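Local coordinates for protein Dot/Icm T4SS effector (Legionella pneumophila, PDB 6VVE) that acts as a secreted effector kinase that binds ADP and manganese and is activated by inositol hexakisphosphate of the host cell, at residues P160-F165 and N237-P242; N184-I189 and L225-D230; Q231-Y236 and E266-N271. One frame throughout, in Å; residues are numbered along the deposited sequence.

Contact 1: P160-F165 and N237-P242; sequences PKIEEF and NFIYPP
I162 meets both I239 and Y240, and these two pairs make up nearly all of the contact. Most of it is apolar. I162 and I239 reach toward each other tip to tip. Their closest atoms are I162 CG2 and I239 CD1, 3.8 Å apart. I239 CG2 also lies 4.0 Å from I162 CD1, so both ends of each isoleucine are used. The I162 chain is extended beyond CG1 (chi2 -177°), and this carries CD1 out toward the phenol.

The second kind of contact is aliphatic against aromatic. Y240 is the first residue past helix 231-239, and its side chain crosses that of I162 obliquely. I162 CG2 is 4.0 Å from Y240 CE2. I162 CD1 comes to 3.2 Å from Y240 OH, a close approach of methyl and hydroxyl. One face of the ring is covered from its own segment: I239 CG2 sits 3.6 Å above the ring plane, over the centre. The I162 methyls CG2 and CD1 lie on this same side of the plane, but off toward the phenol end.

No hydrogen bond joins the two segments. The polar groups have partners nearby instead. Y240 OH bonds to the backbone O of K155, and the NZ of K155 bonds to the backbone O of I239. E163 turns its OE2 to the hydroxyl of Y236 on helix 231-239.

The contact lies near the protein surface. It joins the first turns of helix 159-174 to the C-terminal end of helix 231-239, as two helices of the helical C-lobe of a kinase fold.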
# COMPACT_ATOMS: atom_id res chain seq x y z
N PRO A 160 -12.24 13.70 -4.56
CA PRO A 160 -11.39 13.83 -3.36
C PRO A 160 -10.94 12.50 -2.80
O PRO A 160 -9.83 12.41 -2.26
CB PRO A 160 -12.29 14.59 -2.37
CG PRO A 160 -13.28 15.32 -3.24
CD PRO A 160 -13.53 14.42 -4.41
N LYS A 161 -11.78 11.45 -2.89
CA LYS A 161 -11.36 10.13 -2.42
C LYS A 161 -10.10 9.67 -3.14
O LYS A 161 -9.15 9.19 -2.51
CB LYS A 161 -12.48 9.12 -2.64
CG LYS A 161 -13.65 9.24 -1.69
CD LYS A 161 -14.61 8.08 -1.85
CE LYS A 161 -15.91 8.32 -1.11
NZ LYS A 161 -16.87 7.21 -1.30
N ILE A 162 -10.09 9.80 -4.47
CA ILE A 162 -8.94 9.35 -5.24
C ILE A 162 -7.74 10.27 -5.00
O ILE A 162 -6.61 9.80 -4.87
CB ILE A 162 -9.31 9.26 -6.73
CG1 ILE A 162 -10.58 8.43 -6.92
CG2 ILE A 162 -8.15 8.66 -7.52
CD1 ILE A 162 -10.98 8.21 -8.36
N GLU A 163 -7.98 11.58 -4.95
CA GLU A 163 -6.91 12.52 -4.65
C GLU A 163 -6.24 12.16 -3.33
O GLU A 163 -5.01 12.07 -3.25
CB GLU A 163 -7.46 13.95 -4.61
CG GLU A 163 -8.23 14.37 -5.86
CD GLU A 163 -7.55 15.47 -6.65
OE1 GLU A 163 -6.64 16.14 -6.11
OE2 GLU A 163 -7.91 15.67 -7.82
N GLU A 164 -7.03 11.93 -2.28
CA GLU A 164 -6.46 11.64 -0.97
C GLU A 164 -5.69 10.33 -0.99
O GLU A 164 -4.63 10.21 -0.36
CB GLU A 164 -7.58 11.60 0.08
CG GLU A 164 -7.07 11.48 1.50
CD GLU A 164 -8.19 11.45 2.53
OE1 GLU A 164 -9.37 11.56 2.13
OE2 GLU A 164 -7.89 11.31 3.73
N PHE A 165 -6.18 9.33 -1.72
CA PHE A 165 -5.44 8.08 -1.82
C PHE A 165 -4.12 8.28 -2.55
O PHE A 165 -3.08 7.75 -2.13
CB PHE A 165 -6.26 7.01 -2.54
CG PHE A 165 -5.46 5.79 -2.89
CD1 PHE A 165 -5.25 4.79 -1.96
CD2 PHE A 165 -4.86 5.67 -4.15
CE1 PHE A 165 -4.50 3.67 -2.29
CE2 PHE A 165 -4.11 4.57 -4.47
CZ PHE A 165 -3.92 3.56 -3.54
N ASN A 237 -2.75 10.24 -13.15
CA ASN A 237 -2.87 10.69 -14.54
C ASN A 237 -3.72 9.73 -15.36
O ASN A 237 -4.39 10.17 -16.30
CB ASN A 237 -1.49 10.85 -15.16
CG ASN A 237 -0.86 12.19 -14.84
OD1 ASN A 237 -0.89 13.12 -15.65
ND2 ASN A 237 -0.31 12.31 -13.63
N PHE A 238 -3.70 8.44 -15.05
CA PHE A 238 -4.57 7.50 -15.75
C PHE A 238 -6.04 7.83 -15.51
O PHE A 238 -6.86 7.75 -16.44
CB PHE A 238 -4.28 6.07 -15.31
CG PHE A 238 -5.17 5.05 -15.97
CD1 PHE A 238 -4.96 4.66 -17.28
CD2 PHE A 238 -6.23 4.48 -15.27
CE1 PHE A 238 -5.79 3.73 -17.89
CE2 PHE A 238 -7.06 3.54 -15.88
CZ PHE A 238 -6.83 3.17 -17.19
N ILE A 239 -6.38 8.23 -14.28
CA ILE A 239 -7.78 8.49 -13.94
C ILE A 239 -8.17 9.91 -14.34
O ILE A 239 -9.29 10.15 -14.80
CB ILE A 239 -8.00 8.24 -12.44
CG1 ILE A 239 -7.61 6.80 -12.08
CG2 ILE A 239 -9.43 8.51 -12.05
CD1 ILE A 239 -7.70 6.49 -10.59
N TYR A 240 -7.28 10.89 -14.12
CA TYR A 240 -7.56 12.30 -14.42
C TYR A 240 -6.45 12.83 -15.31
O TYR A 240 -5.66 13.69 -14.92
CB TYR A 240 -7.65 13.13 -13.13
CG TYR A 240 -8.68 12.63 -12.16
CD1 TYR A 240 -10.04 12.68 -12.46
CD2 TYR A 240 -8.30 12.09 -10.93
CE1 TYR A 240 -10.99 12.21 -11.58
CE2 TYR A 240 -9.25 11.62 -10.03
CZ TYR A 240 -10.59 11.68 -10.36
OH TYR A 240 -11.52 11.21 -9.47
N PRO A 241 -6.37 12.33 -16.54
CA PRO A 241 -5.32 12.78 -17.47
C PRO A 241 -5.42 14.27 -17.73
O PRO A 241 -6.49 14.87 -17.53
CB PRO A 241 -5.60 11.97 -18.75
CG PRO A 241 -7.06 11.58 -18.64
CD PRO A 241 -7.29 11.36 -17.17
N PRO A 242 -4.34 14.91 -18.17
CA PRO A 242 -4.42 16.33 -18.53
C PRO A 242 -5.35 16.55 -19.72
O PRO A 242 -5.52 15.68 -20.58
CB PRO A 242 -2.98 16.70 -18.88
CG PRO A 242 -2.13 15.57 -18.37
CD PRO A 242 -3.00 14.34 -18.40

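Contact 2: N184-I189 and L225-D230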
# COMPACT_ATOMS: atom_id res chain seq x y z
N ASN A 184 2.55 -0.85 -12.39
CA ASN A 184 3.93 -1.29 -12.54
C ASN A 184 4.74 -0.34 -13.42
O ASN A 184 5.95 -0.22 -13.23
CB ASN A 184 3.97 -2.71 -13.12
CG ASN A 184 3.29 -3.72 -12.22
OD1 ASN A 184 3.09 -3.49 -11.03
ND2 ASN A 184 2.94 -4.86 -12.79
N ASN A 185 4.09 0.32 -14.37
CA ASN A 185 4.75 1.25 -15.28
C ASN A 185 3.68 2.17 -15.86
O ASN A 185 2.48 1.99 -15.59
CB ASN A 185 5.49 0.50 -16.40
CG ASN A 185 4.58 -0.43 -17.19
OD1 ASN A 185 3.76 0.04 -17.97
ND2 ASN A 185 4.72 -1.73 -16.97
N PRO A 186 4.07 3.17 -16.65
CA PRO A 186 3.07 4.12 -17.16
C PRO A 186 2.02 3.49 -18.07
O PRO A 186 0.97 4.11 -18.30
CB PRO A 186 3.91 5.15 -17.93
CG PRO A 186 5.28 5.06 -17.30
CD PRO A 186 5.45 3.61 -16.94
N TYR A 187 2.27 2.29 -18.59
CA TYR A 187 1.35 1.64 -19.50
C TYR A 187 0.54 0.53 -18.85
O TYR A 187 -0.28 -0.10 -19.53
CB TYR A 187 2.12 1.07 -20.70
CG TYR A 187 2.80 2.13 -21.53
CD1 TYR A 187 2.10 2.84 -22.50
CD2 TYR A 187 4.15 2.42 -21.36
CE1 TYR A 187 2.72 3.81 -23.26
CE2 TYR A 187 4.78 3.39 -22.12
CZ TYR A 187 4.06 4.08 -23.07
OH TYR A 187 4.67 5.05 -23.82
N HIS A 188 0.75 0.28 -17.56
CA HIS A 188 0.07 -0.80 -16.85
C HIS A 188 -0.57 -0.24 -15.59
O HIS A 188 0.12 0.33 -14.74
CB HIS A 188 1.03 -1.93 -16.49
CG HIS A 188 0.48 -2.89 -15.48
ND1 HIS A 188 0.44 -2.61 -14.13
CD2 HIS A 188 -0.07 -4.12 -15.62
CE1 HIS A 188 -0.09 -3.63 -13.48
NE2 HIS A 188 -0.41 -4.56 -14.37
N ILE A 189 -1.89 -0.39 -15.47
CA ILE A 189 -2.63 -0.06 -14.27
C ILE A 189 -3.54 -1.24 -13.96
O ILE A 189 -4.11 -1.85 -14.87
CB ILE A 189 -3.43 1.24 -14.44
CG1 ILE A 189 -4.00 1.70 -13.11
CG2 ILE A 189 -4.57 1.03 -15.43
CD1 ILE A 189 -2.99 2.34 -12.21
N LEU A 225 12.53 0.47 -9.49
CA LEU A 225 12.62 1.50 -8.46
C LEU A 225 12.12 2.84 -8.99
O LEU A 225 11.40 3.56 -8.29
CB LEU A 225 14.07 1.63 -7.97
CG LEU A 225 14.36 2.79 -7.03
CD1 LEU A 225 13.49 2.71 -5.78
CD2 LEU A 225 15.84 2.81 -6.63
N VAL A 226 12.49 3.20 -10.22
CA VAL A 226 12.04 4.46 -10.80
C VAL A 226 10.52 4.45 -10.97
O VAL A 226 9.83 5.42 -10.61
CB VAL A 226 12.75 4.72 -12.13
CG1 VAL A 226 12.17 5.95 -12.82
CG2 VAL A 226 14.25 4.89 -11.89
N TYR A 227 9.98 3.35 -11.50
CA TYR A 227 8.54 3.27 -11.71
C TYR A 227 7.80 3.29 -10.37
O TYR A 227 6.71 3.87 -10.25
CB TYR A 227 8.18 2.01 -12.49
CG TYR A 227 8.65 1.99 -13.93
CD1 TYR A 227 8.81 3.16 -14.65
CD2 TYR A 227 8.90 0.79 -14.57
CE1 TYR A 227 9.22 3.14 -15.96
CE2 TYR A 227 9.30 0.76 -15.89
CZ TYR A 227 9.46 1.94 -16.59
OH TYR A 227 9.87 1.90 -17.91
N GLY A 228 8.38 2.67 -9.34
CA GLY A 228 7.72 2.63 -8.05
C GLY A 228 7.65 3.99 -7.39
O GLY A 228 6.62 4.35 -6.81
N LYS A 229 8.74 4.77 -7.46
CA LYS A 229 8.74 6.09 -6.83
C LYS A 229 7.76 7.04 -7.49
O LYS A 229 7.28 7.98 -6.84
CB LYS A 229 10.15 6.68 -6.87
CG LYS A 229 11.11 6.03 -5.86
CD LYS A 229 12.34 6.90 -5.61
CE LYS A 229 12.01 8.13 -4.76
NZ LYS A 229 11.56 7.77 -3.39
N ASP A 230 7.44 6.84 -8.78
CA ASP A 230 6.48 7.65 -9.50
C ASP A 230 5.13 6.95 -9.65
O ASP A 230 4.28 7.42 -10.40
CB ASP A 230 7.02 8.03 -10.88
CG ASP A 230 8.26 8.92 -10.79
OD1 ASP A 230 8.50 9.50 -9.71
OD2 ASP A 230 8.99 9.04 -11.81
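Y227 presents one face of its ring to N185 and P186. N185 CB lies 3.8 Å above the plane, displaced toward the rim. It makes a CH-pi contact, with CB 19° off the ring normal. P186 CD covers another part of the same face, 3.9 Å from Y227 CE1, and its side chain crosses that of Y227 at about a right angle. The backbone O of N184 approaches obliquely and comes to 3.2 Å from Y227 CB. No hydrogen bond crosses the contact.

N185 CG stands between the backbone N and the carbonyl carbon (chi1 57°). This points the amide back over the loop, while CB stays against the tyrosine. N185 OD1 then accepts from Y187 N at 2.8 Å, in the carbonyl plane and on a lone pair, which makes an Asx turn. H188 N bonding to N185 O closes a type I turn. H188 ND1 accepts from N184 N at a long 3.3 Å, with the donor tilted 25° from the ring plane.

Along the chain the loop falls between D181 and N193, a residue of the ADP pocket, consistent with an extended catalytic loop of a kinase. P186 also touches Y234 of helix 231-239 and E257 of helix 253-262, and its backbone O bonds to R253. The loop thus touches helix 219-229 through Y227 and the two following helices through P186.

Contact 3: Q231-Y236 and E266-N271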
# COMPACT_ATOMS: atom_id res chain seq x y z
N GLN A 231 4.95 5.83 -8.95
CA GLN A 231 3.70 5.07 -9.04
C GLN A 231 2.49 5.96 -8.85
O GLN A 231 1.55 5.93 -9.65
CB GLN A 231 3.74 3.96 -7.98
CG GLN A 231 2.69 2.90 -8.10
CD GLN A 231 2.92 1.78 -7.10
OE1 GLN A 231 2.83 1.99 -5.89
NE2 GLN A 231 3.25 0.61 -7.60
N TRP A 232 2.50 6.76 -7.78
CA TRP A 232 1.37 7.63 -7.47
C TRP A 232 0.98 8.49 -8.67
O TRP A 232 -0.21 8.76 -8.89
CB TRP A 232 1.73 8.53 -6.28
CG TRP A 232 2.86 9.45 -6.60
CD1 TRP A 232 4.20 9.17 -6.50
CD2 TRP A 232 2.77 10.79 -7.09
NE1 TRP A 232 4.94 10.26 -6.89
CE2 TRP A 232 4.08 11.27 -7.26
CE3 TRP A 232 1.70 11.63 -7.41
CZ2 TRP A 232 4.35 12.56 -7.72
CZ3 TRP A 232 1.98 12.92 -7.86
CH2 TRP A 232 3.29 13.36 -8.01
N LEU A 233 1.96 8.94 -9.44
CA LEU A 233 1.68 9.82 -10.58
C LEU A 233 0.96 9.06 -11.68
O LEU A 233 0.06 9.62 -12.34
CB LEU A 233 2.97 10.43 -11.10
CG LEU A 233 2.88 11.44 -12.23
CD1 LEU A 233 2.19 12.71 -11.77
CD2 LEU A 233 4.28 11.75 -12.78
N TYR A 234 1.35 7.80 -11.92
CA TYR A 234 0.71 7.01 -12.97
C TYR A 234 -0.77 6.80 -12.66
O TYR A 234 -1.63 6.92 -13.55
CB TYR A 234 1.39 5.66 -13.13
CG TYR A 234 2.90 5.69 -13.28
CD1 TYR A 234 3.56 6.84 -13.70
CD2 TYR A 234 3.65 4.55 -13.04
CE1 TYR A 234 4.93 6.87 -13.83
CE2 TYR A 234 5.03 4.56 -13.19
CZ TYR A 234 5.67 5.72 -13.57
OH TYR A 234 7.03 5.71 -13.70
N VAL A 235 -1.09 6.47 -11.41
CA VAL A 235 -2.48 6.24 -11.02
C VAL A 235 -3.30 7.50 -11.26
O VAL A 235 -4.38 7.46 -11.87
CB VAL A 235 -2.56 5.78 -9.56
CG1 VAL A 235 -4.01 5.63 -9.13
CG2 VAL A 235 -1.80 4.47 -9.36
N TYR A 236 -2.81 8.64 -10.78
CA TYR A 236 -3.59 9.87 -10.88
C TYR A 236 -3.81 10.28 -12.34
O TYR A 236 -4.93 10.63 -12.73
CB TYR A 236 -2.91 11.00 -10.13
CG TYR A 236 -3.79 12.23 -10.03
CD1 TYR A 236 -4.77 12.32 -9.05
CD2 TYR A 236 -3.64 13.29 -10.92
CE1 TYR A 236 -5.58 13.44 -8.96
CE2 TYR A 236 -4.45 14.41 -10.82
CZ TYR A 236 -5.42 14.47 -9.85
OH TYR A 236 -6.23 15.58 -9.76
N GLU A 266 16.65 8.03 -12.38
CA GLU A 266 16.05 9.16 -11.69
C GLU A 266 14.53 9.10 -11.86
O GLU A 266 14.02 8.66 -12.89
CB GLU A 266 16.57 10.50 -12.23
CG GLU A 266 17.99 10.83 -11.82
CD GLU A 266 18.43 12.20 -12.27
OE1 GLU A 266 17.84 12.74 -13.22
OE2 GLU A 266 19.37 12.76 -11.66
N SER A 267 13.83 9.57 -10.83
CA SER A 267 12.38 9.61 -10.82
C SER A 267 11.91 11.05 -10.85
O SER A 267 12.62 11.97 -10.41
CB SER A 267 11.82 8.90 -9.58
OG SER A 267 12.25 9.54 -8.38
N LEU A 268 10.70 11.26 -11.38
CA LEU A 268 10.13 12.60 -11.42
C LEU A 268 9.91 13.14 -10.02
O LEU A 268 10.05 14.35 -9.80
CB LEU A 268 8.82 12.59 -12.21
CG LEU A 268 8.92 12.15 -13.66
CD1 LEU A 268 7.54 11.93 -14.26
CD2 LEU A 268 9.69 13.17 -14.48
N SER A 269 9.57 12.27 -9.07
CA SER A 269 9.27 12.73 -7.71
C SER A 269 10.49 13.32 -7.03
O SER A 269 10.36 14.22 -6.19
CB SER A 269 8.69 11.58 -6.88
OG SER A 269 7.49 11.10 -7.47
N ASP A 270 11.69 12.83 -7.37
CA ASP A 270 12.92 13.39 -6.83
C ASP A 270 13.29 14.73 -7.47
O ASP A 270 14.32 15.31 -7.11
CB ASP A 270 14.08 12.41 -7.03
CG ASP A 270 13.95 11.17 -6.17
OD1 ASP A 270 13.47 11.28 -5.02
OD2 ASP A 270 14.32 10.07 -6.64
N ASN A 271 12.48 15.22 -8.41
CA ASN A 271 12.76 16.48 -9.12
C ASN A 271 11.47 17.28 -9.20
O ASN A 271 10.80 17.31 -10.24
CB ASN A 271 13.33 16.21 -10.51
CG ASN A 271 14.65 15.46 -10.47
OD1 ASN A 271 15.72 16.07 -10.55
ND2 ASN A 271 14.58 14.13 -10.35
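L268 and S269 carry this contact, against L233 and W232 of helix 231-239. S267 works inside its own loop. Its OG donates to D270 OD2 at 2.8 Å, meeting the carboxylate from above its plane.

L268 is next. Its CD1 lies 3.6 Å from L233 CD2, and the two leucine side chains cross at about a right angle. L233 CG is anti to the backbone N (chi1 -176°), which extends the side chain toward the loop. I256 of helix 253-262 touches both leucines, so the pair belongs to a shared apolar cluster.

S269 makes the polar part. W232 NE1 donates to S269 OG at 2.7 Å, with an N-H angle of 151°. The oxygen lies almost in the indole plane, only 6° out of it, so it meets the ring at its edge. S269 OG also lies within bonding distance of K229 O and D230 OD1, and its single proton can serve only one of them fully at a time. Either bond ties it to the end of helix 219-229. The indole is fixed from other sides too. L233 CB sits 3.9 Å above its plane, over the centre of one face, and K170 of helix 159-174 makes a cation-pi contact with it.

The last two residues complete the turn. D270 lies in the type I turn from L268 to N271, which N271 N closes by bonding to L268 O at 2.9 Å. N271 ND2 bonds back to S267 O, also at 2.9 Å.

The buried tryptophan N-H is thus satisfied by a loop serine. The contact fastens the loop before helix 272-280 to the first turn of helix 231-239, within the helical C-lobe of the kinase fold.

All three contacts lie in the helical C-lobe, and helix 231-239 runs through the group. Contact 3 uses its start and contact 1 its end. Contact 2 uses helix 219-229, which comes just before it. The centres of contacts 2 and 3 are 8 Å apart, and D230 bridges them through L268 N and S269 OG. Contacts 1 and 3 are 13 Å apart, joined by E163 and Y236. Contacts 1 and 2 are 15 Å apart and touch where F238 packs on I189. Along the chain, contact 2 closes before contact 3 opens, while contacts 1 and 3 alternate. Together they join helix 159-174, loop 184-189 and loop 266-271 to the consecutive helices 219-229 and 231-239.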